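Local coordinates for ABC transporter periplasmic peptide-binding protein (Pseudoalteromonas, PDB 4QFL), which binds dipeptides such as Ala-Phe in the periplasm and probably hands them to an ABC transporter for uptake, at residues 434-437 with 441-444; 337-342 with 503-508; 72-77 with 173-178; 468-473 with 487-492; 460-465 with 497-502. One frame throughout, in Å; residues are numbered along the deposited sequence.

In the fold
Interaction 1 holds the bound alanine of the Ala-Phe ligand through A434 and D436, and the D436 side chain lies about 6 Å from the phenylalanine. The other contacts spread out from there. Interaction 2 touches it where F443 packs on L338 and P339 (centres 11 Å apart). Interaction 3 comes in through A176 near T437 (centres 13 Å), and interaction 4 through L471, Y487 and A490, all against F444 (centres 14 Å). Interaction 5 stays clear of interaction 1, with nearest atoms about 7 Å apart, but shares strand 500-513 with interaction 2. Helix 480-497 of interaction 4 leads, after two residues, into that strand, so interactions 4 and 5 adjoin in sequence.

Interaction 1. Residues 434-437 with 441-444; sequences AADT and DNFF. With ALA (alanine), chain C.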
# COMPACT_ATOMS: atom_id res chain seq x y z
N ALA A 434 5.02 0.09 -0.27
CA ALA A 434 5.02 -1.05 -1.16
C ALA A 434 4.12 -0.75 -2.37
O ALA A 434 2.91 -0.59 -2.25
CB ALA A 434 4.55 -2.29 -0.42
N ALA A 435 4.73 -0.64 -3.54
CA ALA A 435 4.01 -0.18 -4.73
C ALA A 435 2.76 -0.99 -5.05
O ALA A 435 2.75 -2.22 -4.92
CB ALA A 435 4.95 -0.14 -5.92
N ASP A 436 1.70 -0.29 -5.46
CA ASP A 436 0.44 -0.93 -5.83
C ASP A 436 0.42 -1.29 -7.32
O ASP A 436 -0.30 -2.19 -7.74
CB ASP A 436 -0.75 -0.02 -5.50
CG ASP A 436 -0.64 0.63 -4.12
OD1 ASP A 436 -0.74 -0.09 -3.10
OD2 ASP A 436 -0.48 1.87 -4.06
N THR A 437 1.21 -0.58 -8.10
CA THR A 437 1.30 -0.82 -9.54
C THR A 437 2.74 -0.57 -9.98
O THR A 437 3.54 -0.05 -9.20
CB THR A 437 0.38 0.12 -10.34
OG1 THR A 437 0.96 1.43 -10.37
CG2 THR A 437 -1.00 0.21 -9.69
N ASP A 441 4.21 6.78 -11.08
CA ASP A 441 3.46 7.80 -10.37
C ASP A 441 3.05 7.29 -9.00
O ASP A 441 2.79 8.08 -8.08
CB ASP A 441 2.21 8.20 -11.15
CG ASP A 441 1.33 9.12 -10.34
OD1 ASP A 441 1.66 10.32 -10.25
OD2 ASP A 441 0.31 8.64 -9.78
N ASN A 442 2.98 5.97 -8.86
CA ASN A 442 2.55 5.35 -7.61
C ASN A 442 3.54 5.56 -6.45
O ASN A 442 3.18 5.43 -5.27
CB ASN A 442 2.24 3.85 -7.82
CG ASN A 442 1.57 3.20 -6.61
OD1 ASN A 442 0.40 3.45 -6.32
ND2 ASN A 442 2.31 2.36 -5.91
N PHE A 443 4.78 5.92 -6.77
CA PHE A 443 5.77 6.25 -5.75
C PHE A 443 5.77 7.74 -5.42
O PHE A 443 6.50 8.18 -4.54
CB PHE A 443 7.18 5.85 -6.22
CG PHE A 443 7.52 4.41 -5.96
CD1 PHE A 443 7.96 4.00 -4.71
CD2 PHE A 443 7.40 3.47 -6.97
CE1 PHE A 443 8.28 2.68 -4.46
CE2 PHE A 443 7.72 2.15 -6.73
CZ PHE A 443 8.15 1.75 -5.47
N PHE A 444 4.95 8.51 -6.13
CA PHE A 444 5.01 9.96 -6.00
C PHE A 444 3.70 10.54 -5.54
O PHE A 444 3.60 11.10 -4.45
CB PHE A 444 5.44 10.59 -7.31
CG PHE A 444 6.85 10.25 -7.70
CD1 PHE A 444 7.93 10.84 -7.05
CD2 PHE A 444 7.10 9.34 -8.70
CE1 PHE A 444 9.24 10.54 -7.41
CE2 PHE A 444 8.40 9.03 -9.07
CZ PHE A 444 9.47 9.63 -8.42
N ALA C . 0.87 0.78 -0.94
CA ALA C . 0.31 0.50 0.38
C ALA C . 1.41 0.51 1.44
O ALA C . 2.56 0.19 1.14
CB ALA C . -0.43 -0.84 0.37
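A435 and F443 meet in the loop that leaves strand 428-434 of this family 5 solute-binding protein, at the place where the alanine end of the dipeptide is held. The apolar part is slight: A435 CB sits 3.7 Å from F443 CE2, coming at the ring obliquely, while L338 and P339 pack on the same phenylalanine. The polar part centres on N442. With CG anti to the backbone N (chi1 -170°), the N442 side chain extends across to A435 and D436. Amide and carboxylate planes stand 79° apart there, close to perpendicular. On another side of N442, T437 OG1 rests 3.7 Å from its CB, the hydroxyl itself being hydrogen-bonded to D439 N. Ligand bonds form the third group. A434 N donates to the alanine O at 2.8 Å, a fairly straight bond with an N-H...O angle of 162°. In return the alanine N gives hydrogen bonds to two acceptors, and the carboxylate among them would probably steady a positive charge on that amino group. D436 thus splits its carboxylate, OD2 turned to the N442 amide and OD1 set 2.8 Å from the alanine N, the same length as the bond from that nitrogen to A434 O.

Interaction 2. Residues 337-342 with 503-508; sequences ILPPTS and IAHGMR
H505 reaches from strand 500-513 under two consecutive prolines, P339 and P340, and its side-chain conformation makes the contact. With CG placed beside the backbone N and opposite the carbonyl carbon (chi1 -49°), the imidazole projects at the 337-342 loop; chi2 of 100° then turns the ring broadside to it. P339 CA stands 3.5 Å from the ring centroid, 22° off the normal, a CH-pi contact toward the rim. P340 CD makes a second one over the same face, longer at 4.1 Å, with the P340 and H505 side chains arriving from opposite directions. The carbonyl oxygen of I337 lies at the ring edge, in its plane. P340 takes the second position of a type I turn from P339 to S342, closed by S342 N bonding to P339 O at 3.0 Å. Putting an alanine here in place of H505 would take away the imidazole, and the CH groups of both prolines would probably lose their aromatic partner, with a gap opened between loop and strand. Just upstream, I503 and A504 both face G293, so the strand that presents H505 to the loop carries a classic beta bulge.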
# COMPACT_ATOMS: atom_id res chain seq x y z
N ILE A 337 14.45 7.45 -4.57
CA ILE A 337 13.23 6.93 -3.96
C ILE A 337 12.71 5.69 -4.73
O ILE A 337 12.14 4.76 -4.15
CB ILE A 337 12.12 8.02 -3.79
CG1 ILE A 337 10.98 7.46 -2.91
CG2 ILE A 337 11.58 8.49 -5.13
CD1 ILE A 337 9.90 8.44 -2.57
N LEU A 338 12.95 5.67 -6.04
CA LEU A 338 12.47 4.58 -6.87
C LEU A 338 13.40 3.39 -6.79
O LEU A 338 14.62 3.56 -6.85
CB LEU A 338 12.35 5.03 -8.34
CG LEU A 338 11.29 6.08 -8.65
CD1 LEU A 338 11.19 6.37 -10.16
CD2 LEU A 338 9.95 5.66 -8.07
N PRO A 339 12.84 2.17 -6.67
CA PRO A 339 13.66 0.95 -6.73
C PRO A 339 14.23 0.80 -8.13
O PRO A 339 13.65 1.33 -9.07
CB PRO A 339 12.64 -0.16 -6.44
CG PRO A 339 11.31 0.43 -6.82
CD PRO A 339 11.41 1.88 -6.49
N PRO A 340 15.38 0.12 -8.26
CA PRO A 340 16.07 0.03 -9.55
C PRO A 340 15.27 -0.72 -10.60
O PRO A 340 15.63 -0.65 -11.77
CB PRO A 340 17.36 -0.73 -9.21
CG PRO A 340 17.04 -1.47 -7.97
CD PRO A 340 16.12 -0.57 -7.20
N THR A 341 14.21 -1.41 -10.19
CA THR A 341 13.34 -2.13 -11.13
C THR A 341 12.20 -1.27 -11.67
O THR A 341 11.46 -1.71 -12.55
CB THR A 341 12.76 -3.41 -10.51
OG1 THR A 341 12.29 -3.14 -9.18
CG2 THR A 341 13.81 -4.52 -10.45
N SER A 342 12.06 -0.05 -11.16
CA SER A 342 11.09 0.89 -11.70
C SER A 342 11.59 1.40 -13.05
O SER A 342 12.78 1.72 -13.20
CB SER A 342 10.89 2.06 -10.73
OG SER A 342 10.09 3.07 -11.31
N ILE A 503 16.24 4.78 1.97
CA ILE A 503 17.25 3.97 2.62
C ILE A 503 17.54 2.71 1.83
O ILE A 503 18.68 2.51 1.41
CB ILE A 503 16.87 3.62 4.06
CG1 ILE A 503 16.93 4.89 4.91
CG2 ILE A 503 17.81 2.57 4.61
CD1 ILE A 503 15.85 4.98 5.94
N ALA A 504 16.53 1.89 1.59
CA ALA A 504 16.73 0.60 0.97
C ALA A 504 15.47 0.05 0.32
O ALA A 504 14.37 0.56 0.53
CB ALA A 504 17.24 -0.39 1.99
N HIS A 505 15.63 -1.00 -0.46
CA HIS A 505 14.50 -1.71 -1.03
C HIS A 505 14.59 -3.16 -0.57
O HIS A 505 15.63 -3.80 -0.75
CB HIS A 505 14.54 -1.62 -2.55
CG HIS A 505 14.76 -0.23 -3.06
ND1 HIS A 505 15.98 0.23 -3.49
CD2 HIS A 505 13.90 0.81 -3.20
CE1 HIS A 505 15.87 1.48 -3.89
NE2 HIS A 505 14.62 1.86 -3.72
N GLY A 506 13.51 -3.68 0.02
CA GLY A 506 13.51 -5.04 0.54
C GLY A 506 13.09 -6.11 -0.46
O GLY A 506 12.57 -5.81 -1.54
N MET A 507 13.36 -7.37 -0.11
CA MET A 507 12.83 -8.53 -0.83
C MET A 507 11.49 -8.89 -0.21
O MET A 507 11.27 -8.69 0.99
CB MET A 507 13.78 -9.73 -0.73
CG MET A 507 15.09 -9.55 -1.49
SD MET A 507 14.80 -9.47 -3.26
CE MET A 507 13.99 -11.03 -3.49
N ARG A 508 10.58 -9.41 -1.02
CA ARG A 508 9.28 -9.85 -0.53
C ARG A 508 9.34 -11.33 -0.11
O ARG A 508 9.51 -12.20 -0.95
CB ARG A 508 8.23 -9.63 -1.61
CG ARG A 508 6.81 -9.80 -1.12
CD ARG A 508 5.80 -9.45 -2.19
NE ARG A 508 4.48 -9.26 -1.60
CZ ARG A 508 3.47 -8.68 -2.22
NH1 ARG A 508 3.62 -8.24 -3.46
NH2 ARG A 508 2.31 -8.53 -1.60

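Interaction 3. Residues 72-77 with 173-178; sequences AEFKSE and SFLANM
F74 and L175 are brought together by matching first torsions: each has CG opposite its carbonyl carbon and beside its backbone N, at -68° for the phenylalanine and -81° for the leucine. The ring thereby extends from strand 74-76, half of a two-stranded antiparallel sheet with 65-67, to the first turn of helix 174-178. The two side chains cross obliquely. F74 CZ comes 3.4 Å from L175 CB, and the methylene meets the ring at a slant. Further out, L175 CD1 runs beside the same ring, 3.8 Å from F74 CE2. I65 and W82 touch both residues, while V91 and F93 cover more of the leucine, so the pair belongs to an apolar layer between two sheets and the helix. Were F74 an alanine, the ring would be gone, and L175 CB and CD1 would probably lose their aromatic neighbour, leaving a gap between strand and helix. The rest of the contact is with the helix backbone. F74 CE1 lies 3.8 Å from L175 O, and F74 CZ lies 3.7 Å from A176 N.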
# COMPACT_ATOMS: atom_id res chain seq x y z
N ALA A 72 3.05 -6.49 -17.47
CA ALA A 72 2.45 -5.23 -17.05
C ALA A 72 1.31 -4.77 -17.96
O ALA A 72 0.85 -3.63 -17.85
CB ALA A 72 3.51 -4.16 -16.93
N GLU A 73 0.85 -5.64 -18.85
CA GLU A 73 -0.35 -5.34 -19.63
C GLU A 73 -1.55 -5.38 -18.69
O GLU A 73 -1.55 -6.12 -17.71
CB GLU A 73 -0.56 -6.35 -20.75
CG GLU A 73 0.66 -6.60 -21.63
CD GLU A 73 0.96 -5.46 -22.60
OE1 GLU A 73 1.79 -5.68 -23.52
OE2 GLU A 73 0.39 -4.36 -22.46
N PHE A 74 -2.56 -4.57 -19.00
CA PHE A 74 -3.82 -4.63 -18.28
C PHE A 74 -4.61 -5.87 -18.66
O PHE A 74 -4.68 -6.25 -19.82
CB PHE A 74 -4.67 -3.39 -18.57
CG PHE A 74 -4.10 -2.13 -18.01
CD1 PHE A 74 -3.96 -1.97 -16.65
CD2 PHE A 74 -3.72 -1.10 -18.85
CE1 PHE A 74 -3.44 -0.80 -16.12
CE2 PHE A 74 -3.20 0.07 -18.33
CZ PHE A 74 -3.06 0.22 -16.96
N LYS A 75 -5.21 -6.48 -17.65
CA LYS A 75 -5.95 -7.72 -17.82
C LYS A 75 -7.39 -7.57 -17.38
O LYS A 75 -7.68 -7.00 -16.33
CB LYS A 75 -5.28 -8.84 -17.03
CG LYS A 75 -3.76 -8.85 -17.16
CD LYS A 75 -3.30 -8.74 -18.62
CE LYS A 75 -3.65 -9.96 -19.44
NZ LYS A 75 -3.18 -9.79 -20.84
N SER A 76 -8.29 -8.09 -18.19
CA SER A 76 -9.71 -8.07 -17.88
C SER A 76 -10.03 -8.79 -16.58
O SER A 76 -9.64 -9.94 -16.38
CB SER A 76 -10.49 -8.72 -19.02
OG SER A 76 -11.66 -9.33 -18.51
N GLU A 77 -10.73 -8.11 -15.69
CA GLU A 77 -11.31 -8.76 -14.54
C GLU A 77 -12.82 -8.77 -14.59
O GLU A 77 -13.41 -9.70 -15.15
CB GLU A 77 -10.87 -8.10 -13.23
CG GLU A 77 -9.39 -8.28 -12.90
CD GLU A 77 -8.95 -9.74 -12.86
OE1 GLU A 77 -9.81 -10.64 -12.61
OE2 GLU A 77 -7.75 -10.00 -13.08
N SER A 173 -1.98 7.93 -15.61
CA SER A 173 -1.90 6.91 -14.57
C SER A 173 -3.27 6.35 -14.27
O SER A 173 -3.42 5.49 -13.41
CB SER A 173 -1.32 7.51 -13.29
OG SER A 173 -2.12 8.60 -12.85
N PHE A 174 -4.28 6.81 -14.99
CA PHE A 174 -5.66 6.52 -14.59
C PHE A 174 -6.01 5.02 -14.53
O PHE A 174 -6.44 4.52 -13.49
CB PHE A 174 -6.64 7.28 -15.48
CG PHE A 174 -8.06 6.98 -15.18
CD1 PHE A 174 -8.68 7.58 -14.10
CD2 PHE A 174 -8.77 6.06 -15.95
CE1 PHE A 174 -9.99 7.28 -13.80
CE2 PHE A 174 -10.07 5.77 -15.65
CZ PHE A 174 -10.69 6.38 -14.58
N LEU A 175 -5.83 4.31 -15.63
CA LEU A 175 -6.08 2.87 -15.60
C LEU A 175 -5.26 2.16 -14.51
O LEU A 175 -5.76 1.25 -13.86
CB LEU A 175 -5.82 2.22 -16.96
CG LEU A 175 -6.93 2.35 -18.00
CD1 LEU A 175 -6.63 1.46 -19.17
CD2 LEU A 175 -8.26 1.97 -17.39
N ALA A 176 -4.01 2.57 -14.33
CA ALA A 176 -3.17 1.96 -13.29
C ALA A 176 -3.87 2.08 -11.95
O ALA A 176 -3.96 1.12 -11.19
CB ALA A 176 -1.78 2.60 -13.25
N ASN A 177 -4.39 3.27 -11.68
CA ASN A 177 -5.12 3.50 -10.44
C ASN A 177 -6.41 2.69 -10.36
O ASN A 177 -6.81 2.28 -9.27
CB ASN A 177 -5.41 4.99 -10.25
CG ASN A 177 -4.16 5.78 -9.97
OD1 ASN A 177 -3.27 5.33 -9.26
ND2 ASN A 177 -4.08 6.97 -10.54
N MET A 178 -7.06 2.45 -11.50
CA MET A 178 -8.25 1.61 -11.52
C MET A 178 -7.93 0.11 -11.38
O MET A 178 -8.83 -0.71 -11.19
CB MET A 178 -9.09 1.86 -12.79
CG MET A 178 -9.63 3.27 -12.92
SD MET A 178 -10.75 3.70 -11.59
CE MET A 178 -12.07 2.53 -11.90

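Interaction 4. Residues 468-473 with 487-492; sequences DLLLTK and YDAAQS
L470 fills the gap between two antiparallel helices of a helical hairpin, 465-475 and 480-497, pushing its isobutyl group against A489 and A490. Over the short segments the axes approach to 9.2 Å, with N-to-C directions 159° apart. With CG opposite the carbonyl carbon (chi1 -71°) the leucine turns toward the facing helix, and the extended chi2 (173°) carries CD1 on to the alanines: it lies 3.8 Å from A489 CB and as close to A490 N, so the methyl beds on the peptide link between the two. CD2 lies beside CD1 against the same methyl, 3.9 Å from A489 CB. L471 comes in from the flank, its CD2 4.5 Å from A490 CB, a looser touch; F444 of interaction 1 packs on this leucine as well. Where the side chains stop meeting, a water joins the helices. It donates to L471 O at 2.9 Å and accepts from Y487 OH at 2.8 Å, while R483 NH2 also bonds to that hydroxyl. Within its own helix, Q491 NE2 reaches Y487 O from the face opposite Q491 N. The side-chain contact is apolar, leucine methyls against two alanine methyls and the peptide between them, small residues that let the backbones come near, and the polar link across the groove is left to a single water shared by a carbonyl and a phenol.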
# COMPACT_ATOMS: atom_id res chain seq x y z
N ASP A 468 4.89 19.00 -7.20
CA ASP A 468 3.61 18.47 -7.69
C ASP A 468 3.42 18.77 -9.16
O ASP A 468 2.83 17.98 -9.91
CB ASP A 468 2.43 19.09 -6.93
CG ASP A 468 2.27 18.53 -5.54
OD1 ASP A 468 3.18 17.82 -5.06
OD2 ASP A 468 1.22 18.82 -4.91
N LEU A 469 3.92 19.93 -9.58
CA LEU A 469 3.82 20.33 -10.96
C LEU A 469 4.56 19.33 -11.84
O LEU A 469 4.10 19.00 -12.93
CB LEU A 469 4.36 21.75 -11.16
CG LEU A 469 4.09 22.34 -12.54
CD1 LEU A 469 2.61 22.23 -12.87
CD2 LEU A 469 4.53 23.77 -12.54
N LEU A 470 5.70 18.86 -11.38
CA LEU A 470 6.41 17.81 -12.10
C LEU A 470 5.53 16.58 -12.26
O LEU A 470 5.51 15.94 -13.31
CB LEU A 470 7.70 17.42 -11.37
CG LEU A 470 8.85 18.43 -11.38
CD1 LEU A 470 9.99 17.99 -10.48
CD2 LEU A 470 9.32 18.65 -12.81
N LEU A 471 4.79 16.24 -11.20
CA LEU A 471 3.95 15.06 -11.23
C LEU A 471 2.81 15.23 -12.24
O LEU A 471 2.48 14.31 -12.99
CB LEU A 471 3.40 14.76 -9.83
CG LEU A 471 4.41 14.60 -8.68
CD1 LEU A 471 3.72 14.09 -7.43
CD2 LEU A 471 5.53 13.67 -9.05
N THR A 472 2.23 16.42 -12.27
CA THR A 472 1.14 16.71 -13.17
C THR A 472 1.56 16.62 -14.63
O THR A 472 0.85 16.05 -15.46
CB THR A 472 0.60 18.10 -12.89
OG1 THR A 472 0.11 18.13 -11.55
CG2 THR A 472 -0.54 18.44 -13.85
N LYS A 473 2.72 17.19 -14.95
CA LYS A 473 3.21 17.17 -16.31
C LYS A 473 3.49 15.74 -16.77
O LYS A 473 3.19 15.38 -17.91
CB LYS A 473 4.45 18.06 -16.44
CG LYS A 473 4.16 19.51 -16.06
CD LYS A 473 5.35 20.42 -16.27
CE LYS A 473 4.98 21.87 -15.99
NZ LYS A 473 6.06 22.80 -16.42
N TYR A 487 9.89 12.46 -14.15
CA TYR A 487 10.23 11.58 -13.03
C TYR A 487 11.69 11.71 -12.66
O TYR A 487 12.04 11.59 -11.49
CB TYR A 487 9.82 10.14 -13.30
CG TYR A 487 8.33 9.98 -13.30
CD1 TYR A 487 7.56 10.57 -12.29
CD2 TYR A 487 7.67 9.30 -14.31
CE1 TYR A 487 6.19 10.47 -12.29
CE2 TYR A 487 6.29 9.18 -14.31
CZ TYR A 487 5.55 9.77 -13.30
OH TYR A 487 4.18 9.67 -13.30
N ASP A 488 12.55 11.96 -13.64
CA ASP A 488 13.95 12.25 -13.33
C ASP A 488 14.07 13.49 -12.45
O ASP A 488 14.77 13.49 -11.44
CB ASP A 488 14.77 12.46 -14.61
CG ASP A 488 15.04 11.17 -15.35
OD1 ASP A 488 14.89 10.10 -14.73
OD2 ASP A 488 15.43 11.21 -16.53
N ALA A 489 13.38 14.55 -12.85
CA ALA A 489 13.49 15.80 -12.13
C ALA A 489 12.92 15.61 -10.73
O ALA A 489 13.39 16.21 -9.76
CB ALA A 489 12.76 16.92 -12.88
N ALA A 490 11.90 14.76 -10.62
CA ALA A 490 11.23 14.52 -9.35
C ALA A 490 12.16 13.80 -8.38
O ALA A 490 12.21 14.13 -7.19
CB ALA A 490 9.96 13.72 -9.56
N GLN A 491 12.87 12.79 -8.88
CA GLN A 491 13.77 12.03 -8.03
C GLN A 491 14.87 12.94 -7.51
O GLN A 491 15.27 12.84 -6.34
CB GLN A 491 14.37 10.85 -8.78
CG GLN A 491 13.37 9.76 -9.07
CD GLN A 491 13.88 8.75 -10.06
OE1 GLN A 491 14.52 7.77 -9.69
NE2 GLN A 491 13.59 8.96 -11.33
N SER A 492 15.36 13.82 -8.37
CA SER A 492 16.42 14.75 -8.00
C SER A 492 16.00 15.72 -6.89
O SER A 492 16.77 15.99 -5.95
CB SER A 492 16.90 15.52 -9.22
OG SER A 492 17.56 14.64 -10.11
O HOH W 1 2.97 11.69 -11.83

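Interaction 5. Residues 460-465 with 497-502; sequences ANWCNP and QLPLYP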
# COMPACT_ATOMS: atom_id res chain seq x y z
N ALA A 460 6.23 13.01 5.36
CA ALA A 460 7.12 14.16 5.44
C ALA A 460 6.37 15.48 5.67
O ALA A 460 6.98 16.54 5.82
CB ALA A 460 7.98 14.26 4.19
N ASN A 461 5.04 15.42 5.69
CA ASN A 461 4.24 16.61 5.93
C ASN A 461 4.75 17.72 5.02
O ASN A 461 5.01 18.83 5.47
CB ASN A 461 4.37 17.02 7.39
CG ASN A 461 3.26 17.94 7.85
OD1 ASN A 461 2.24 18.11 7.16
ND2 ASN A 461 3.44 18.53 9.03
N TRP A 462 4.89 17.40 3.75
CA TRP A 462 5.62 18.24 2.79
C TRP A 462 4.75 18.58 1.59
O TRP A 462 4.52 17.75 0.71
CB TRP A 462 6.87 17.48 2.34
CG TRP A 462 7.89 18.20 1.52
CD1 TRP A 462 8.74 19.19 1.95
CD2 TRP A 462 8.25 17.92 0.16
NE1 TRP A 462 9.58 19.57 0.92
CE2 TRP A 462 9.31 18.80 -0.18
CE3 TRP A 462 7.78 17.02 -0.81
CZ2 TRP A 462 9.89 18.80 -1.45
CZ3 TRP A 462 8.37 17.03 -2.08
CH2 TRP A 462 9.41 17.91 -2.38
N CYS A 463 4.26 19.81 1.56
CA CYS A 463 3.53 20.27 0.39
C CYS A 463 4.42 21.20 -0.42
O CYS A 463 4.72 22.31 0.01
CB CYS A 463 2.24 20.97 0.80
SG CYS A 463 1.28 21.60 -0.59
N ASN A 464 4.86 20.72 -1.58
CA ASN A 464 5.72 21.49 -2.47
C ASN A 464 5.07 21.54 -3.85
O ASN A 464 5.18 20.60 -4.65
CB ASN A 464 7.12 20.85 -2.53
CG ASN A 464 8.12 21.67 -3.32
OD1 ASN A 464 7.79 22.25 -4.34
ND2 ASN A 464 9.35 21.72 -2.84
N PRO A 465 4.36 22.64 -4.14
CA PRO A 465 3.63 22.72 -5.41
C PRO A 465 4.56 22.59 -6.63
O PRO A 465 4.15 22.12 -7.69
CB PRO A 465 2.97 24.10 -5.34
CG PRO A 465 2.80 24.36 -3.85
CD PRO A 465 4.04 23.76 -3.23
N GLN A 497 15.97 18.24 -1.62
CA GLN A 497 15.17 18.82 -0.54
C GLN A 497 15.06 17.90 0.66
O GLN A 497 14.77 18.35 1.77
CB GLN A 497 13.77 19.21 -1.06
CG GLN A 497 13.75 20.41 -2.02
CD GLN A 497 14.42 21.65 -1.43
OE1 GLN A 497 15.31 22.26 -2.04
NE2 GLN A 497 13.99 22.04 -0.23
N LEU A 498 15.27 16.61 0.44
CA LEU A 498 15.21 15.62 1.51
C LEU A 498 13.99 15.69 2.42
O LEU A 498 14.13 15.71 3.63
CB LEU A 498 16.46 15.69 2.38
CG LEU A 498 17.72 15.33 1.61
CD1 LEU A 498 18.92 15.53 2.49
CD2 LEU A 498 17.63 13.90 1.08
N PRO A 499 12.78 15.72 1.84
CA PRO A 499 11.61 15.55 2.70
C PRO A 499 11.72 14.18 3.37
O PRO A 499 11.39 14.02 4.54
CB PRO A 499 10.44 15.59 1.71
CG PRO A 499 11.06 15.27 0.37
CD PRO A 499 12.44 15.81 0.41
N LEU A 500 12.20 13.20 2.62
CA LEU A 500 12.53 11.91 3.20
C LEU A 500 13.81 11.41 2.56
O LEU A 500 14.24 11.89 1.51
CB LEU A 500 11.38 10.92 2.99
CG LEU A 500 10.81 10.75 1.58
CD1 LEU A 500 11.77 9.96 0.69
CD2 LEU A 500 9.44 10.07 1.60
N TYR A 501 14.43 10.44 3.22
CA TYR A 501 15.70 9.88 2.78
C TYR A 501 15.50 8.43 2.43
O TYR A 501 15.25 7.61 3.33
CB TYR A 501 16.71 9.99 3.91
CG TYR A 501 18.06 9.34 3.66
CD1 TYR A 501 18.71 9.48 2.44
CD2 TYR A 501 18.70 8.63 4.66
CE1 TYR A 501 19.96 8.91 2.22
CE2 TYR A 501 19.94 8.06 4.46
CZ TYR A 501 20.57 8.20 3.24
OH TYR A 501 21.80 7.61 3.07
N PRO A 502 15.59 8.10 1.13
CA PRO A 502 15.49 6.70 0.69
C PRO A 502 16.59 5.89 1.35
O PRO A 502 17.75 6.29 1.30
CB PRO A 502 15.76 6.80 -0.82
CG PRO A 502 15.36 8.19 -1.18
CD PRO A 502 15.72 9.03 -0.00
O HOH W 2 11.49 21.83 0.42
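The W462 indole is sandwiched between N464 and P499: N464 CB sits 3.6 Å above one face of the ring, toward its rim, and P499 CB covers the opposite face. The proline contact is a true CH-pi one, with P499 CB 3.7 Å from the centroid of the five-membered ring and 16° off its normal, while P499 CG slides over the benzo half. At the indole edge, in plane, a water accepts from W462 NE1 at 3.0 Å and from Q497 NE2 at 2.6 Å. The Q497 amide lies nearly parallel to the indole, its plane 9° away, and its chain bends at chi2 to bring NE2 round to that water. Q497 CB adds a touch on W462 CZ2. Having CG anti to the backbone N (chi1 -171°) is what lays the tryptophan against the segment 497-502, where helix 480-497 gives way to strand 500-513. Next to it A460 CB packs on P499 CB at 3.7 Å, so the proline is held by two residues of the loop. F467 also meets the indole, and N464, at the N-cap of helix 465-475, bonds through OD1 to F467 N. The chemistry is thus apolar over the ring faces, with a polar link at the edge: the water takes two N-H donors, one from each segment, so the indole N-H is satisfied without a direct bond to the facing chain.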